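Local coordinates for protein probable 2-oxoacid ferredoxin oxidoreductase, alpha chain (Thermoplasma acidophilum, PDB 3JU3) that probably forms part of a 2-oxoacid:ferredoxin oxidoreductase that converts 2-oxoacids such as 2-oxoglutarate and coenzyme A to acyl-CoA, passing electrons to ferredoxin, at residues A[15-20]-A[41-46]; A[91-96]-A[113-118]. One frame throughout, in Å; residues are numbered along the deposited sequence.

Both contacts belong to the piece of the alpha chain that carries core domain II of the pyruvate:ferredoxin oxidoreductase family. Contact 1 is the buried pairing of neighbouring parallel strands in a beta-alpha-beta unit; contact 2, nearer the surface, lays the last helix of this fragment, 105-117, against strand 93-95. Their centres lie about 12 Å apart, on the same side of the chain's centre, and they meet where Ile16 CD1 packs on Leu116 CD2 at 4.2 Å. Each also reaches the second subunit: residues 17-19 and 93-95 both pair in parallel with a strand of that copy, so both contacts extend as sheet into the second subunit.

Contact 1: A[15-20]-A[41-46]; sequences DITFVT and SANLLY
Strands 16-20 and 42-46 run parallel, their axes 4.5 Å apart at the closest and inclined by 26°, with Ile16 opposite Ala42 and Thr20 opposite Tyr46. Five backbone hydrogen bonds join them, Leu45 N to Phe18 O being the shortest at 2.8 Å. Helix 25-37 makes the connection, giving a beta-alpha-beta crossover, and its Ile28, Ile32 and Leu35 cover the face carrying Phe18, Ala42 and Thr20. The small Ala42 suits that face because its CB leaves room for the Phe18 ring, whose CE2 lies 3.9 Å away. Ile16 CG2 sits over the centre of the same ring, an aliphatic lid on one face. Further along, Leu44 CD1 leans across the strand to within 3.9 Å of Phe18 CB, also touching Thr20 CG2; Thr20 OG1 hydrogen-bonds to Val71 O of the second subunit. The other face holds a polar pair. Asn43 CG stands between its own N and carbonyl carbon (chi1 57°), which swings OD1 back toward the neighbouring strand, where Thr17 OG1 donates to it at 2.7 Å, in the carbonyl plane and on a lone pair. A water bridges Thr17 OG1 and Asn43 ND2, closing a small ring, while ND2 also donates to Glu11 O. Where the segments begin, Ser41 and Asp15 clasp one another: Asp15 N reaches Ser41 OG at 3.0 Å, and Ser41 N meets Asp15 OD2 31° out of the carboxylate plane. Short polar side chains suit this end, since they can turn back onto backbone NH groups. The chemistry implies a pairing fixed by backbone bonds, with apolar contacts of Phe18, Ala42 and Leu44 on the helix-covered face and, on the other, a buried Asn43 amide supplied with partners beside Val19 and Leu45.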
loop_
_atom_site.group_PDB
_atom_site.type_symbol
_atom_site.label_atom_id
_atom_site.label_comp_id
_atom_site.label_asym_id
_atom_site.label_seq_id
_atom_site.Cartn_x
_atom_site.Cartn_y
_atom_site.Cartn_z
ATOM N N ASP A 15 20.014 -0.016 24.033
ATOM C CA ASP A 15 20.970 -0.422 23.025
ATOM C C ASP A 15 20.566 0.031 21.604
ATOM O O ASP A 15 21.420 0.404 20.810
ATOM C CB ASP A 15 21.128 -1.945 23.052
ATOM C CG ASP A 15 21.757 -2.451 24.365
ATOM O OD1 ASP A 15 22.681 -1.811 24.895
ATOM O OD2 ASP A 15 21.302 -3.484 24.890
ATOM N N ILE A 16 19.266 -0.069 21.300
ATOM C CA ILE A 16 18.672 0.254 19.991
ATOM C C ILE A 16 17.470 1.183 20.212
ATOM O O ILE A 16 16.613 0.908 21.074
ATOM C CB ILE A 16 18.143 -1.018 19.267
ATOM C CG1 ILE A 16 19.306 -1.961 18.886
ATOM C CG2 ILE A 16 17.299 -0.610 17.997
ATOM C CD1 ILE A 16 18.893 -3.419 18.596
ATOM N N THR A 17 17.387 2.256 19.417
ATOM C CA THR A 17 16.194 3.082 19.385
ATOM C C THR A 17 15.539 2.958 18.012
ATOM O O THR A 17 16.044 3.487 17.005
ATOM C CB THR A 17 16.582 4.562 19.674
ATOM O OG1 THR A 17 17.019 4.646 21.029
ATOM C CG2 THR A 17 15.390 5.560 19.452
ATOM N N PHE A 18 14.441 2.231 17.963
ATOM C CA PHE A 18 13.642 2.129 16.744
ATOM C C PHE A 18 12.854 3.429 16.572
ATOM O O PHE A 18 12.499 4.072 17.557
ATOM C CB PHE A 18 12.659 0.958 16.838
ATOM C CG PHE A 18 13.312 -0.404 16.788
ATOM C CD1 PHE A 18 13.823 -0.884 15.593
ATOM C CD2 PHE A 18 13.400 -1.210 17.936
ATOM C CE1 PHE A 18 14.415 -2.163 15.523
ATOM C CE2 PHE A 18 14.017 -2.495 17.875
ATOM C CZ PHE A 18 14.499 -2.955 16.688
ATOM N N VAL A 19 12.610 3.829 15.315
ATOM C CA VAL A 19 11.715 4.954 15.007
ATOM C C VAL A 19 10.727 4.440 13.979
ATOM O O VAL A 19 11.139 3.834 12.972
ATOM C CB VAL A 19 12.461 6.136 14.401
ATOM C CG1 VAL A 19 11.494 7.355 14.210
ATOM C CG2 VAL A 19 13.616 6.539 15.263
ATOM N N THR A 20 9.435 4.662 14.220
ATOM C CA THR A 20 8.453 4.381 13.214
ATOM C C THR A 20 7.185 5.214 13.445
ATOM O O THR A 20 7.127 6.046 14.373
ATOM C CB THR A 20 8.152 2.847 13.094
ATOM O OG1 THR A 20 7.692 2.547 11.754
ATOM C CG2 THR A 20 7.084 2.405 14.117
ATOM N N SER A 41 18.465 -4.321 25.051
ATOM C CA SER A 41 17.395 -3.354 25.328
ATOM C C SER A 41 17.077 -2.498 24.102
ATOM O O SER A 41 17.943 -2.172 23.305
ATOM C CB SER A 41 17.747 -2.463 26.526
ATOM O OG SER A 41 18.936 -1.752 26.234
ATOM N N ALA A 42 15.822 -2.095 23.968
ATOM C CA ALA A 42 15.454 -1.318 22.801
ATOM C C ALA A 42 14.295 -0.458 23.230
ATOM O O ALA A 42 13.497 -0.865 24.099
ATOM C CB ALA A 42 15.102 -2.237 21.641
ATOM N N ASN A 43 14.214 0.746 22.674
ATOM C CA ASN A 43 13.035 1.555 22.897
ATOM C C ASN A 43 12.466 1.976 21.526
ATOM O O ASN A 43 13.034 1.608 20.482
ATOM C CB ASN A 43 13.322 2.732 23.865
ATOM C CG ASN A 43 14.464 3.636 23.384
ATOM O OD1 ASN A 43 14.831 3.604 22.215
ATOM N ND2 ASN A 43 15.026 4.438 24.287
ATOM N N LEU A 44 11.321 2.668 21.511
ATOM C CA LEU A 44 10.664 3.010 20.240
ATOM C C LEU A 44 10.224 4.460 20.295
ATOM O O LEU A 44 9.429 4.840 21.170
ATOM C CB LEU A 44 9.456 2.082 19.940
ATOM C CG LEU A 44 8.525 2.576 18.800
ATOM C CD1 LEU A 44 9.241 2.671 17.452
ATOM C CD2 LEU A 44 7.281 1.724 18.645
ATOM N N LEU A 45 10.760 5.278 19.384
ATOM C CA LEU A 45 10.263 6.640 19.232
ATOM C C LEU A 45 9.161 6.511 18.191
ATOM O O LEU A 45 9.420 6.168 17.058
ATOM C CB LEU A 45 11.361 7.593 18.774
ATOM C CG LEU A 45 10.976 8.984 18.265
ATOM C CD1 LEU A 45 10.389 9.724 19.405
ATOM C CD2 LEU A 45 12.236 9.744 17.755
ATOM N N TYR A 46 7.935 6.767 18.611
ATOM C CA TYR A 46 6.771 6.584 17.764
ATOM C C TYR A 46 6.223 7.962 17.415
ATOM O O TYR A 46 5.848 8.730 18.303
ATOM C CB TYR A 46 5.730 5.779 18.534
ATOM C CG TYR A 46 4.463 5.536 17.795
ATOM C CD1 TYR A 46 4.433 4.785 16.631
ATOM C CD2 TYR A 46 3.278 6.056 18.271
ATOM C CE1 TYR A 46 3.251 4.582 15.973
ATOM C CE2 TYR A 46 2.132 5.879 17.630
ATOM C CZ TYR A 46 2.109 5.143 16.494
ATOM O OH TYR A 46 0.888 4.967 15.917
HETATM O O HOH W 1 17.414 6.023 23.246
#

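Contact 2: A[91-96]-A[113-118]; sequences IKNKIL and KEILNK
Asn93 lays its CB and amide carbon over the CG2 methyl of Ile115, CG to CG2 being 3.6 Å. This is helix-on-strand packing, the strand belonging to core domain II: the helical segment 113-117 runs almost antiparallel to strand 93-95, at 171°, with the axes 9.8 Å apart at the closest. Ile115 suits the place between helix and strand because its beta-branch offers two surfaces at once. With CG2 anti to the backbone N and CG1 beside it (chi1 -77°), CG2 serves the amide while CD1 reaches on to Ile95 CG1 at 4.3 Å. Ile95 in turn packs on Ile108 and Ser111 of the same helix, and Leu67 of the second subunit touches both Asn93 and Ile115. Lysine suits the position just past the helix, since the long arm of Lys118, bent at chi3 and chi4, can fold back to the strand and donate from NZ to Asn93 OD1. An alanine in place of Asn93 would probably leave the Lys118 ammonium without this acceptor and uncover part of the Ile115 methyl. In that bond Lys118 NZ lies 3.1 Å from Asn93 OD1, tilted 33° from the carbonyl plane.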
loop_
_atom_site.group_PDB
_atom_site.type_symbol
_atom_site.label_atom_id
_atom_site.label_comp_id
_atom_site.label_asym_id
_atom_site.label_seq_id
_atom_site.Cartn_x
_atom_site.Cartn_y
_atom_site.Cartn_z
ATOM N N ILE A 91 19.602 9.655 10.387
ATOM C CA ILE A 91 19.604 8.246 10.751
ATOM C C ILE A 91 20.174 7.431 9.603
ATOM O O ILE A 91 19.548 7.331 8.536
ATOM C CB ILE A 91 18.168 7.762 11.071
ATOM C CG1 ILE A 91 17.564 8.638 12.176
ATOM C CG2 ILE A 91 18.152 6.248 11.368
ATOM C CD1 ILE A 91 16.048 8.570 12.287
ATOM N N LYS A 92 21.344 6.833 9.828
ATOM C CA LYS A 92 21.954 6.025 8.762
ATOM C C LYS A 92 21.449 4.588 8.613
ATOM O O LYS A 92 21.517 4.018 7.518
ATOM C CB LYS A 92 23.483 6.123 8.756
ATOM C CG LYS A 92 23.954 7.377 8.038
ATOM C CD LYS A 92 25.443 7.586 8.167
ATOM C CE LYS A 92 25.775 9.058 8.107
ATOM N NZ LYS A 92 27.247 9.273 8.054
ATOM N N ASN A 93 20.906 4.013 9.684
ATOM C CA ASN A 93 20.442 2.632 9.607
ATOM C C ASN A 93 18.959 2.541 9.397
ATOM O O ASN A 93 18.187 3.270 10.025
ATOM C CB ASN A 93 20.832 1.843 10.851
ATOM C CG ASN A 93 22.301 1.887 11.118
ATOM O OD1 ASN A 93 23.091 1.269 10.400
ATOM N ND2 ASN A 93 22.689 2.622 12.158
ATOM N N LYS A 94 18.533 1.626 8.541
ATOM C CA LYS A 94 17.099 1.546 8.261
ATOM C C LYS A 94 16.663 0.118 7.995
ATOM O O LYS A 94 17.465 -0.723 7.590
ATOM C CB LYS A 94 16.708 2.508 7.107
ATOM C CG LYS A 94 17.275 2.114 5.752
ATOM C CD LYS A 94 17.390 3.315 4.812
ATOM C CE LYS A 94 18.092 2.930 3.504
ATOM N NZ LYS A 94 19.487 2.427 3.718
ATOM N N ILE A 95 15.405 -0.162 8.281
ATOM C CA ILE A 95 14.803 -1.426 7.945
ATOM C C ILE A 95 13.699 -1.081 6.960
ATOM O O ILE A 95 12.700 -0.457 7.329
ATOM C CB ILE A 95 14.283 -2.131 9.224
ATOM C CG1 ILE A 95 15.474 -2.596 10.075
ATOM C CG2 ILE A 95 13.281 -3.287 8.902
ATOM C CD1 ILE A 95 15.127 -3.317 11.333
ATOM N N LEU A 96 13.919 -1.431 5.691
ATOM C CA LEU A 96 12.970 -1.179 4.587
ATOM C C LEU A 96 12.087 -2.396 4.338
ATOM O O LEU A 96 12.371 -3.477 4.857
ATOM C CB LEU A 96 13.746 -0.904 3.286
ATOM C CG LEU A 96 14.810 0.199 3.284
ATOM C CD1 LEU A 96 15.358 0.453 1.865
ATOM C CD2 LEU A 96 14.254 1.481 3.901
ATOM N N LYS A 113 19.792 -6.931 14.920
ATOM C CA LYS A 113 21.031 -7.467 15.509
ATOM C C LYS A 113 22.239 -7.227 14.594
ATOM O O LYS A 113 23.298 -6.798 15.075
ATOM C CB LYS A 113 20.852 -8.930 15.895
ATOM C CG LYS A 113 19.938 -9.072 17.085
ATOM C CD LYS A 113 19.952 -10.470 17.669
ATOM C CE LYS A 113 18.974 -11.358 16.943
ATOM N NZ LYS A 113 18.978 -12.769 17.439
ATOM N N GLU A 114 22.067 -7.481 13.297
ATOM C CA GLU A 114 23.082 -7.153 12.308
ATOM C C GLU A 114 23.536 -5.701 12.439
ATOM O O GLU A 114 24.731 -5.421 12.378
ATOM C CB GLU A 114 22.580 -7.411 10.884
ATOM C CG GLU A 114 23.658 -7.263 9.816
ATOM C CD GLU A 114 23.123 -7.428 8.399
ATOM O OE1 GLU A 114 22.077 -6.819 8.084
ATOM O OE2 GLU A 114 23.759 -8.165 7.602
ATOM N N ILE A 115 22.583 -4.788 12.640
ATOM C CA ILE A 115 22.882 -3.372 12.677
ATOM C C ILE A 115 23.626 -3.041 13.983
ATOM O O ILE A 115 24.587 -2.254 14.004
ATOM C CB ILE A 115 21.551 -2.503 12.549
ATOM C CG1 ILE A 115 21.071 -2.478 11.078
ATOM C CG2 ILE A 115 21.766 -1.099 13.079
ATOM C CD1 ILE A 115 19.615 -1.997 10.851
ATOM N N LEU A 116 23.150 -3.654 15.059
ATOM C CA LEU A 116 23.775 -3.599 16.371
ATOM C C LEU A 116 25.253 -4.030 16.322
ATOM O O LEU A 116 26.131 -3.351 16.869
ATOM C CB LEU A 116 22.981 -4.482 17.337
ATOM C CG LEU A 116 23.419 -4.537 18.796
ATOM C CD1 LEU A 116 23.444 -3.149 19.435
ATOM C CD2 LEU A 116 22.483 -5.458 19.531
ATOM N N ASN A 117 25.515 -5.145 15.659
ATOM C CA ASN A 117 26.864 -5.682 15.561
ATOM C C ASN A 117 27.754 -5.051 14.471
ATOM O O ASN A 117 28.964 -5.332 14.408
ATOM C CB ASN A 117 26.775 -7.198 15.421
ATOM C CG ASN A 117 26.414 -7.872 16.727
ATOM O OD1 ASN A 117 27.259 -8.011 17.603
ATOM N ND2 ASN A 117 25.166 -8.296 16.863
ATOM N N LYS A 118 27.174 -4.185 13.635
ATOM C CA LYS A 118 27.931 -3.516 12.564
ATOM C C LYS A 118 28.887 -2.454 13.098
ATOM O O LYS A 118 30.109 -2.646 13.006
ATOM C CB LYS A 118 26.985 -2.964 11.465
ATOM C CG LYS A 118 27.556 -3.072 10.042
ATOM C CD LYS A 118 26.547 -2.736 8.923
ATOM C CE LYS A 118 25.949 -1.333 9.060
ATOM N NZ LYS A 118 24.872 -1.278 10.120
ATOM O OXT LYS A 118 28.502 -1.407 13.653
#